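Local coordinates for protein activated BY transcription factor SSRB (Salmonella enterica, PDB 2WNW) that belongs to glycosyl hydrolase family 30, joining a TIM barrel to a beta sandwich, and is named for its activation by the transcription factor SsrB, at residues Cys93-Ser105 / Arg113-Pro125. Numbering follows the deposited sequence.
Sequences CDFSLGNYAYVDS and RLSFSRDEAHLIP
Y102 reaches across to F116 and D119. Its CB lies 3.9 Å from the carbonyl O of S115. CE1 of F116 sits over the ring centre, 3.4 Å from CG, and CD1 and CE1 also lie against it. The two ring planes are inclined at 41°. CD2 and CE2 pack on F116 CD1, and CD2 has S115 O near the ring plane. CE2 and CZ approach D119 OD1. The tip donates a short hydrogen bond, Y102 OH to D119 OD1, 2.6 Å, on the syn side of the carboxylate and 29° out of its plane. D119 OD1 also bonds Y181 of helix 167-183. The backbone adds S115 N to Y102 O, 2.8 Å.

Y100 meets the other oxygen of D119. Its CE1 approaches D119 OD2 at 3.2 Å. The aliphatic chain of R118 crosses a face of the Y100 ring, CD making an off-centre CH-pi contact, and CD2 lies over the rim of the guanidinium, 3.4 Å from NE. The two planes are 29° apart. R118 NH2 forms a salt bridge with E54, which also binds H122 ND1 and L97 N.

The contact ties the loop after barrel strand 85-90 to the turn leading into helix 117-122 and to the helix itself. Hydroxyls of Y102 and Y181 and a water bridging to Y100 all meet OD1 of the buried D119; these contacts would probably help stabilise its negative charge.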
ATOM      1  N   CYS A  93       2.933  27.430  21.662  1.00 16.64           N
ATOM      2  CA  CYS A  93       3.453  26.126  21.269  1.00 17.17           C
ATOM      3  C   CYS A  93       4.963  26.344  21.373  1.00 18.27           C
ATOM      4  O   CYS A  93       5.389  27.433  21.765  1.00 18.67           O
ATOM      5  CB  CYS A  93       3.029  25.746  19.837  1.00 17.58           C
ATOM      6  SG  CYS A  93       3.695  26.742  18.490  1.00 18.73           S
ATOM      7  N   ASP A  94       5.780  25.345  21.051  1.00 17.34           N
ATOM      8  CA  ASP A  94       7.227  25.536  21.171  1.00 17.56           C
ATOM      9  C   ASP A  94       7.749  26.632  20.248  1.00 18.13           C
ATOM     10  O   ASP A  94       8.717  27.325  20.578  1.00 17.01           O
ATOM     11  CB  ASP A  94       7.980  24.215  20.937  1.00 18.34           C
ATOM     12  CG  ASP A  94       7.645  23.569  19.613  1.00 20.31           C
ATOM     13  OD1 ASP A  94       6.448  23.527  19.257  1.00 19.66           O
ATOM     14  OD2 ASP A  94       8.578  23.084  18.939  1.00 19.26           O
ATOM     15  N   PHE A  95       7.109  26.801  19.096  1.00 17.30           N
ATOM     16  CA  PHE A  95       7.532  27.846  18.182  1.00 17.10           C
ATOM     17  C   PHE A  95       6.894  29.180  18.558  1.00 18.77           C
ATOM     18  O   PHE A  95       6.053  29.730  17.839  1.00 17.48           O
ATOM     19  CB  PHE A  95       7.221  27.462  16.732  1.00 16.86           C
ATOM     20  CG  PHE A  95       8.262  26.567  16.126  1.00 16.15           C
ATOM     21  CD1 PHE A  95       8.158  25.179  16.220  1.00 15.97           C
ATOM     22  CD2 PHE A  95       9.394  27.118  15.534  1.00 15.75           C
ATOM     23  CE1 PHE A  95       9.175  24.351  15.734  1.00 16.28           C
ATOM     24  CE2 PHE A  95      10.412  26.305  15.047  1.00 16.23           C
ATOM     25  CZ  PHE A  95      10.303  24.916  15.148  1.00 17.59           C
ATOM     26  N   SER A  96       7.315  29.678  19.717  1.00 17.15           N
ATOM     27  CA  SER A  96       6.848  30.948  20.258  1.00 18.57           C
ATOM     28  C   SER A  96       8.047  31.578  20.950  1.00 19.87           C
ATOM     29  O   SER A  96       9.047  30.903  21.201  1.00 19.95           O
ATOM     30  CB  SER A  96       5.735  30.720  21.286  1.00 16.85           C
ATOM     31  OG  SER A  96       4.631  30.037  20.717  1.00 17.78           O
ATOM     32  N   LEU A  97       7.952  32.867  21.250  1.00 20.75           N
ATOM     33  CA  LEU A  97       9.042  33.561  21.924  1.00 20.96           C
ATOM     34  C   LEU A  97       9.114  33.063  23.365  1.00 21.17           C
ATOM     35  O   LEU A  97      10.119  33.239  24.050  1.00 21.59           O
ATOM     36  CB  LEU A  97       8.802  35.072  21.891  1.00 20.96           C
ATOM     37  CG  LEU A  97       8.734  35.703  20.495  1.00 21.91           C
ATOM     38  CD1 LEU A  97       8.437  37.191  20.614  1.00 22.92           C
ATOM     39  CD2 LEU A  97      10.052  35.479  19.763  1.00 23.48           C
ATOM     40  N   GLY A  98       8.031  32.430  23.806  1.00 20.76           N
ATOM     41  CA  GLY A  98       7.954  31.899  25.155  1.00 20.63           C
ATOM     42  C   GLY A  98       6.527  31.464  25.434  1.00 20.33           C
ATOM     43  O   GLY A  98       5.661  31.612  24.573  1.00 20.72           O
ATOM     44  N   ASN A  99       6.272  30.927  26.623  1.00 20.72           N
ATOM     45  CA  ASN A  99       4.924  30.485  26.978  1.00 20.62           C
ATOM     46  C   ASN A  99       3.996  31.683  27.127  1.00 20.40           C
ATOM     47  O   ASN A  99       4.418  32.749  27.568  1.00 20.42           O
ATOM     48  CB  ASN A  99       4.926  29.732  28.313  1.00 20.95           C
ATOM     49  CG  ASN A  99       5.726  28.444  28.269  1.00 22.42           C
ATOM     50  OD1 ASN A  99       5.331  27.467  27.625  1.00 22.00           O
ATOM     51  ND2 ASN A  99       6.854  28.433  28.965  1.00 20.09           N
ATOM     52  N   TYR A 100       2.733  31.506  26.753  1.00 19.38           N
ATOM     53  CA  TYR A 100       1.732  32.558  26.906  1.00 19.50           C
ATOM     54  C   TYR A 100       0.338  31.947  26.882  1.00 20.11           C
ATOM     55  O   TYR A 100       0.089  30.971  26.170  1.00 17.56           O
ATOM     56  CB  TYR A 100       1.878  33.652  25.828  1.00 20.76           C
ATOM     57  CG  TYR A 100       1.576  33.249  24.398  1.00 21.38           C
ATOM     58  CD1 TYR A 100       0.261  33.144  23.938  1.00 22.16           C
ATOM     59  CD2 TYR A 100       2.608  32.980  23.503  1.00 21.85           C
ATOM     60  CE1 TYR A 100      -0.016  32.779  22.619  1.00 21.90           C
ATOM     61  CE2 TYR A 100       2.344  32.613  22.184  1.00 22.79           C
ATOM     62  CZ  TYR A 100       1.032  32.510  21.749  1.00 24.29           C
ATOM     63  OH  TYR A 100       0.778  32.113  20.452  1.00 25.00           O
ATOM     64  N   ALA A 101      -0.555  32.503  27.696  1.00 19.30           N
ATOM     65  CA  ALA A 101      -1.933  32.024  27.782  1.00 19.44           C
ATOM     66  C   ALA A 101      -2.866  33.225  27.744  1.00 19.66           C
ATOM     67  O   ALA A 101      -2.436  34.357  27.965  1.00 20.27           O
ATOM     68  CB  ALA A 101      -2.138  31.236  29.072  1.00 17.82           C
ATOM     69  N   TYR A 102      -4.144  32.981  27.477  1.00 19.26           N
ATOM     70  CA  TYR A 102      -5.122  34.062  27.394  1.00 20.06           C
ATOM     71  C   TYR A 102      -5.612  34.528  28.765  1.00 20.85           C
ATOM     72  O   TYR A 102      -6.237  35.580  28.887  1.00 20.90           O
ATOM     73  CB  TYR A 102      -6.284  33.609  26.510  1.00 19.40           C
ATOM     74  CG  TYR A 102      -5.814  33.173  25.137  1.00 20.13           C
ATOM     75  CD1 TYR A 102      -6.342  32.038  24.523  1.00 20.34           C
ATOM     76  CD2 TYR A 102      -4.833  33.894  24.455  1.00 19.26           C
ATOM     77  CE1 TYR A 102      -5.902  31.628  23.265  1.00 20.22           C
ATOM     78  CE2 TYR A 102      -4.386  33.495  23.193  1.00 19.92           C
ATOM     79  CZ  TYR A 102      -4.926  32.361  22.606  1.00 20.74           C
ATOM     80  OH  TYR A 102      -4.498  31.959  21.359  1.00 22.38           O
ATOM     81  N   VAL A 103      -5.319  33.736  29.790  1.00 22.64           N
ATOM     82  CA  VAL A 103      -5.676  34.063  31.169  1.00 24.91           C
ATOM     83  C   VAL A 103      -4.595  33.405  32.031  1.00 25.41           C
ATOM     84  O   VAL A 103      -4.248  32.246  31.814  1.00 25.68           O
ATOM     85  CB  VAL A 103      -7.088  33.530  31.541  1.00 23.83           C
ATOM     86  CG1 VAL A 103      -7.119  32.013  31.483  1.00 26.26           C
ATOM     87  CG2 VAL A 103      -7.471  34.018  32.930  1.00 26.23           C
ATOM     88  N   ASP A 104      -4.059  34.136  33.005  1.00 26.88           N
ATOM     89  CA  ASP A 104      -2.976  33.596  33.821  1.00 28.41           C
ATOM     90  C   ASP A 104      -3.244  33.243  35.277  1.00 27.49           C
ATOM     91  O   ASP A 104      -2.390  32.642  35.930  1.00 26.82           O
ATOM     92  CB  ASP A 104      -1.783  34.545  33.757  1.00 33.57           C
ATOM     93  CG  ASP A 104      -1.264  34.722  32.347  1.00 38.85           C
ATOM     94  OD1 ASP A 104      -0.804  33.721  31.756  1.00 41.60           O
ATOM     95  OD2 ASP A 104      -1.328  35.858  31.829  1.00 42.60           O
ATOM     96  N   SER A 105      -4.410  33.611  35.796  1.00 25.10           N
ATOM     97  CA  SER A 105      -4.730  33.289  37.181  1.00 23.17           C
ATOM     98  C   SER A 105      -6.214  33.015  37.332  1.00 22.69           C
ATOM     99  O   SER A 105      -7.017  33.438  36.502  1.00 22.46           O
ATOM    100  CB  SER A 105      -4.339  34.441  38.109  1.00 23.69           C
ATOM    101  OG  SER A 105      -5.178  35.567  37.906  1.00 21.23           O
ATOM    102  N   ARG A 113     -11.201  38.485  32.801  1.00 27.93           N
ATOM    103  CA  ARG A 113     -10.163  39.267  32.148  1.00 28.88           C
ATOM    104  C   ARG A 113      -9.188  38.424  31.336  1.00 27.62           C
ATOM    105  O   ARG A 113      -8.246  37.840  31.870  1.00 27.83           O
ATOM    106  CB  ARG A 113      -9.430  40.122  33.185  1.00 32.09           C
ATOM    107  CG  ARG A 113     -10.345  41.207  33.764  1.00 37.78           C
ATOM    108  CD  ARG A 113      -9.626  42.261  34.600  1.00 43.16           C
ATOM    109  NE  ARG A 113      -9.307  41.794  35.944  1.00 46.48           N
ATOM    110  CZ  ARG A 113      -8.259  41.036  36.242  1.00 48.84           C
ATOM    111  NH1 ARG A 113      -7.418  40.657  35.288  1.00 50.29           N
ATOM    112  NH2 ARG A 113      -8.055  40.656  37.497  1.00 50.81           N
ATOM    113  N   LEU A 114      -9.441  38.370  30.033  1.00 27.00           N
ATOM    114  CA  LEU A 114      -8.609  37.612  29.104  1.00 26.20           C
ATOM    115  C   LEU A 114      -7.769  38.585  28.288  1.00 26.45           C
ATOM    116  O   LEU A 114      -8.101  39.765  28.185  1.00 26.32           O
ATOM    117  CB  LEU A 114      -9.488  36.800  28.146  1.00 26.85           C
ATOM    118  CG  LEU A 114     -10.640  35.967  28.716  1.00 28.53           C
ATOM    119  CD1 LEU A 114     -11.316  35.210  27.579  1.00 30.16           C
ATOM    120  CD2 LEU A 114     -10.122  35.002  29.766  1.00 29.78           C
ATOM    121  N   SER A 115      -6.683  38.092  27.706  1.00 23.93           N
ATOM    122  CA  SER A 115      -5.833  38.938  26.883  1.00 23.71           C
ATOM    123  C   SER A 115      -5.387  38.218  25.620  1.00 23.26           C
ATOM    124  O   SER A 115      -4.810  37.134  25.681  1.00 20.57           O
ATOM    125  CB  SER A 115      -4.599  39.397  27.656  1.00 23.54           C
ATOM    126  OG  SER A 115      -3.736  40.133  26.802  1.00 23.88           O
ATOM    127  N   PHE A 116      -5.661  38.837  24.477  1.00 23.50           N
ATOM    128  CA  PHE A 116      -5.287  38.286  23.181  1.00 25.25           C
ATOM    129  C   PHE A 116      -4.344  39.251  22.469  1.00 26.51           C
ATOM    130  O   PHE A 116      -4.033  39.068  21.293  1.00 25.11           O
ATOM    131  CB  PHE A 116      -6.531  38.079  22.316  1.00 24.45           C
ATOM    132  CG  PHE A 116      -7.447  37.000  22.814  1.00 23.27           C
ATOM    133  CD1 PHE A 116      -7.163  35.663  22.569  1.00 23.69           C
ATOM    134  CD2 PHE A 116      -8.595  37.321  23.530  1.00 22.99           C
ATOM    135  CE1 PHE A 116      -8.011  34.658  23.027  1.00 22.85           C
ATOM    136  CE2 PHE A 116      -9.449  36.321  23.994  1.00 22.38           C
ATOM    137  CZ  PHE A 116      -9.155  34.987  23.742  1.00 21.31           C
ATOM    138  N   SER A 117      -3.890  40.278  23.184  1.00 27.92           N
ATOM    139  CA  SER A 117      -3.005  41.279  22.594  1.00 30.26           C
ATOM    140  C   SER A 117      -1.784  40.660  21.917  1.00 29.30           C
ATOM    141  O   SER A 117      -1.360  41.108  20.851  1.00 29.50           O
ATOM    142  CB  SER A 117      -2.558  42.286  23.660  1.00 31.94           C
ATOM    143  OG  SER A 117      -1.835  41.648  24.699  1.00 36.44           O
ATOM    144  N   ARG A 118      -1.229  39.622  22.529  1.00 28.92           N
ATOM    145  CA  ARG A 118      -0.060  38.963  21.972  1.00 27.23           C
ATOM    146  C   ARG A 118      -0.354  38.338  20.607  1.00 26.66           C
ATOM    147  O   ARG A 118       0.431  38.487  19.667  1.00 25.68           O
ATOM    148  CB  ARG A 118       0.449  37.908  22.947  1.00 28.82           C
ATOM    149  CG  ARG A 118       1.759  37.296  22.535  1.00 28.89           C
ATOM    150  CD  ARG A 118       2.570  36.903  23.749  1.00 28.90           C
ATOM    151  NE  ARG A 118       3.749  36.132  23.374  1.00 26.32           N
ATOM    152  CZ  ARG A 118       4.704  35.772  24.224  1.00 25.32           C
ATOM    153  NH1 ARG A 118       4.622  36.124  25.502  1.00 24.77           N
ATOM    154  NH2 ARG A 118       5.728  35.044  23.800  1.00 23.78           N
ATOM    155  N   ASP A 119      -1.481  37.639  20.492  1.00 23.50           N
ATOM    156  CA  ASP A 119      -1.846  37.036  19.216  1.00 22.87           C
ATOM    157  C   ASP A 119      -2.164  38.132  18.201  1.00 22.43           C
ATOM    158  O   ASP A 119      -1.911  37.975  17.005  1.00 22.21           O
ATOM    159  CB  ASP A 119      -3.072  36.125  19.361  1.00 22.79           C
ATOM    160  CG  ASP A 119      -2.745  34.795  20.023  1.00 24.13           C
ATOM    161  OD1 ASP A 119      -3.515  33.834  19.819  1.00 23.48           O
ATOM    162  OD2 ASP A 119      -1.731  34.708  20.747  1.00 25.49           O
ATOM    163  N   GLU A 120      -2.719  39.244  18.679  1.00 22.08           N
ATOM    164  CA  GLU A 120      -3.079  40.349  17.796  1.00 22.18           C
ATOM    165  C   GLU A 120      -1.864  40.997  17.144  1.00 22.22           C
ATOM    166  O   GLU A 120      -1.943  41.512  16.030  1.00 23.21           O
ATOM    167  CB  GLU A 120      -3.882  41.405  18.570  1.00 22.79           C
ATOM    168  CG  GLU A 120      -5.124  40.834  19.238  1.00 24.79           C
ATOM    169  CD  GLU A 120      -5.987  41.884  19.915  1.00 27.96           C
ATOM    170  OE1 GLU A 120      -5.427  42.812  20.533  1.00 28.56           O
ATOM    171  OE2 GLU A 120      -7.227  41.765  19.843  1.00 29.90           O
ATOM    172  N   ALA A 121      -0.731  40.957  17.829  1.00 22.17           N
ATOM    173  CA  ALA A 121       0.476  41.562  17.289  1.00 23.80           C
ATOM    174  C   ALA A 121       1.360  40.587  16.516  1.00 23.44           C
ATOM    175  O   ALA A 121       1.997  40.967  15.533  1.00 23.61           O
ATOM    176  CB  ALA A 121       1.275  42.198  18.417  1.00 23.02           C
ATOM    177  N   HIS A 122       1.383  39.330  16.947  1.00 23.53           N
ATOM    178  CA  HIS A 122       2.247  38.330  16.324  1.00 22.69           C
ATOM    179  C   HIS A 122       1.629  37.347  15.333  1.00 22.85           C
ATOM    180  O   HIS A 122       2.304  36.902  14.402  1.00 22.33           O
ATOM    181  CB  HIS A 122       2.958  37.541  17.423  1.00 23.64           C
ATOM    182  CG  HIS A 122       3.822  38.386  18.307  1.00 25.28           C
ATOM    183  ND1 HIS A 122       4.301  37.944  19.520  1.00 26.96           N
ATOM    184  CD2 HIS A 122       4.304  39.642  18.146  1.00 26.56           C
ATOM    185  CE1 HIS A 122       5.043  38.891  20.070  1.00 27.60           C
ATOM    186  NE2 HIS A 122       5.060  39.931  19.255  1.00 27.39           N
ATOM    187  N   LEU A 123       0.361  37.002  15.526  1.00 21.62           N
ATOM    188  CA  LEU A 123      -0.290  36.038  14.646  1.00 22.64           C
ATOM    189  C   LEU A 123      -1.284  36.606  13.650  1.00 23.00           C
ATOM    190  O   LEU A 123      -1.215  36.309  12.460  1.00 22.86           O
ATOM    191  CB  LEU A 123      -0.998  34.964  15.479  1.00 23.57           C
ATOM    192  CG  LEU A 123      -0.115  33.896  16.122  1.00 24.83           C
ATOM    193  CD1 LEU A 123      -0.892  33.155  17.190  1.00 25.70           C
ATOM    194  CD2 LEU A 123       0.371  32.937  15.046  1.00 25.24           C
ATOM    195  N   ILE A 124      -2.213  37.418  14.138  1.00 23.63           N
ATOM    196  CA  ILE A 124      -3.252  37.978  13.287  1.00 23.44           C
ATOM    197  C   ILE A 124      -2.784  38.721  12.034  1.00 22.64           C
ATOM    198  O   ILE A 124      -3.420  38.617  10.984  1.00 22.66           O
ATOM    199  CB  ILE A 124      -4.213  38.850  14.132  1.00 25.29           C
ATOM    200  CG1 ILE A 124      -4.895  37.951  15.175  1.00 26.73           C
ATOM    201  CG2 ILE A 124      -5.260  39.515  13.245  1.00 25.20           C
ATOM    202  CD1 ILE A 124      -5.970  38.629  15.996  1.00 28.17           C
ATOM    203  N   PRO A 125      -1.674  39.478  12.115  1.00 23.02           N
ATOM    204  CA  PRO A 125      -1.224  40.184  10.907  1.00 22.71           C
ATOM    205  C   PRO A 125      -0.895  39.211   9.767  1.00 22.76           C
ATOM    206  O   PRO A 125      -1.315  39.407   8.626  1.00 22.42           O
ATOM    207  CB  PRO A 125       0.006  40.944  11.398  1.00 23.46           C
ATOM    208  CG  PRO A 125      -0.362  41.269  12.812  1.00 23.15           C
ATOM    209  CD  PRO A 125      -0.933  39.946  13.299  1.00 22.01           C
TER
HETATM  210  O   HOH W   1      -1.716  31.551  19.966  1.00 24.29           O
HETATM  211  O   HOH W   2      -1.953  36.548  25.634  1.00 33.07           O